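Long-range contact in beta-lactamase (Sphaerobacter thermophilus, PDB 4EWF), which probably hydrolyses beta-lactams to substituted beta-amino acids, as a member of the class A beta-lactamase family: residues Ser12-Ala17 with Gly257-Ala262. Numbering follows the deposited sequence.
Sequences SGVAAA and GDITRA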
loop_
_atom_site.group_PDB
_atom_site.type_symbol
_atom_site.label_atom_id
_atom_site.label_comp_id
_atom_site.label_asym_id
_atom_site.label_seq_id
_atom_site.Cartn_x
_atom_site.Cartn_y
_atom_site.Cartn_z
ATOM N N SER A 12 -14.469 17.832 -8.967
ATOM C CA SER A 12 -14.848 18.716 -7.862
ATOM C C SER A 12 -15.246 17.969 -6.585
ATOM O O SER A 12 -14.998 18.456 -5.485
ATOM C CB SER A 12 -15.964 19.688 -8.283
ATOM O OG SER A 12 -17.175 18.998 -8.515
ATOM N N GLY A 13 -15.861 16.795 -6.722
ATOM C CA GLY A 13 -16.247 16.011 -5.558
ATOM C C GLY A 13 -15.035 15.438 -4.844
ATOM O O GLY A 13 -14.968 15.418 -3.618
ATOM N N VAL A 14 -14.058 14.975 -5.616
ATOM C CA VAL A 14 -12.809 14.509 -5.040
ATOM C C VAL A 14 -12.080 15.666 -4.324
ATOM O O VAL A 14 -11.607 15.517 -3.194
ATOM C CB VAL A 14 -11.900 13.893 -6.125
ATOM C CG1 VAL A 14 -10.561 13.447 -5.515
ATOM C CG2 VAL A 14 -12.615 12.739 -6.813
ATOM N N ALA A 15 -12.016 16.825 -4.978
ATOM C CA ALA A 15 -11.407 18.001 -4.355
ATOM C C ALA A 15 -12.136 18.396 -3.058
ATOM O O ALA A 15 -11.493 18.725 -2.066
ATOM C CB ALA A 15 -11.348 19.165 -5.330
ATOM N N ALA A 16 -13.473 18.358 -3.069
ATOM C CA ALA A 16 -14.248 18.648 -1.856
ATOM C C ALA A 16 -13.953 17.672 -0.719
ATOM O O ALA A 16 -13.884 18.077 0.444
ATOM C CB ALA A 16 -15.761 18.660 -2.151
ATOM N N ALA A 17 -13.820 16.385 -1.046
ATOM C CA ALA A 17 -13.502 15.374 -0.042
ATOM C C ALA A 17 -12.131 15.655 0.579
ATOM O O ALA A 17 -11.922 15.510 1.791
ATOM C CB ALA A 17 -13.525 13.970 -0.670
ATOM N N GLY A 257 -11.749 6.730 2.625
ATOM C CA GLY A 257 -12.975 6.153 2.083
ATOM C C GLY A 257 -13.781 7.158 1.259
ATOM O O GLY A 257 -14.259 6.837 0.162
ATOM N N ASP A 258 -13.922 8.379 1.777
ATOM C CA ASP A 258 -14.698 9.435 1.089
ATOM C C ASP A 258 -14.033 9.904 -0.207
ATOM O O ASP A 258 -14.687 10.161 -1.223
ATOM C CB ASP A 258 -14.900 10.647 2.011
ATOM C CG ASP A 258 -15.916 10.383 3.124
ATOM O OD1 ASP A 258 -16.703 9.421 3.006
ATOM O OD2 ASP A 258 -15.931 11.146 4.114
ATOM N N ILE A 259 -12.724 10.070 -0.155
ATOM C CA ILE A 259 -11.985 10.469 -1.351
ATOM C C ILE A 259 -12.117 9.390 -2.444
ATOM O O ILE A 259 -12.370 9.696 -3.618
ATOM C CB ILE A 259 -10.509 10.707 -0.985
ATOM C CG1 ILE A 259 -10.380 12.009 -0.183
ATOM C CG2 ILE A 259 -9.636 10.741 -2.239
ATOM C CD1 ILE A 259 -9.010 12.149 0.543
ATOM N N THR A 260 -11.951 8.126 -2.042
ATOM C CA THR A 260 -12.072 6.984 -2.948
ATOM C C THR A 260 -13.488 6.875 -3.548
ATOM O O THR A 260 -13.681 6.706 -4.760
ATOM C CB THR A 260 -11.676 5.655 -2.208
ATOM O OG1 THR A 260 -10.317 5.728 -1.774
ATOM C CG2 THR A 260 -11.853 4.441 -3.115
ATOM N N ARG A 261 -14.493 7.018 -2.702
ATOM C CA ARG A 261 -15.856 6.975 -3.191
ATOM C C ARG A 261 -16.120 8.061 -4.240
ATOM O O ARG A 261 -16.739 7.799 -5.280
ATOM C CB ARG A 261 -16.837 7.124 -2.036
ATOM C CG ARG A 261 -18.268 6.955 -2.472
ATOM C CD ARG A 261 -19.140 8.048 -1.914
ATOM N NE ARG A 261 -19.858 7.622 -0.728
ATOM C CZ ARG A 261 -19.788 8.237 0.449
ATOM N NH1 ARG A 261 -20.492 7.784 1.483
ATOM N NH2 ARG A 261 -19.021 9.309 0.592
ATOM N N ALA A 262 -15.676 9.282 -3.943
ATOM C CA ALA A 262 -15.885 10.399 -4.842
ATOM C C ALA A 262 -15.158 10.132 -6.157
ATOM O O ALA A 262 -15.624 10.520 -7.210
ATOM C CB ALA A 262 -15.376 11.698 -4.206
#
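V14 and A17 meet A262 and I259 where two antiparallel helical segments, 12-17 and 257-262, run side by side at 175° with their axes 8.4 Å apart, V14 CA lying 5.1 Å from A262 CA. G13, A17 and A262 present little or no side chain at the interface, consistent with this close spacing. The methyl of A17 points at the other helix and sits against the I259 side chain, A17 CB to I259 CG1 being 3.7 Å, while the I259 backbone lies just behind. One turn away A262 CB points back and lies against the backbone of 12-17, 3.8 Å from G13 O, a carbonyl that already accepts the hydrogen bond of A17 N. V14 divides its two branches. CG2, anti to its own carbonyl carbon, lies along the partner backbone, 3.7 Å from A262 C, whereas CG1 looks across to I259 CG2 at a looser 4.3 Å. The side-chain pairs are apolar, with methyls also against backbone carbonyls. At the margin D258 and R261 form a salt bridge within helix 249-266, D258 OD1 to R261 NH2 3.3 Å, and R261 also makes a cation-pi contact with Y204. V14 and I259 both rest on I32 of strand 27-33, packing helices 12-22 and 249-266 together against the five-stranded antiparallel sheet of the class A fold.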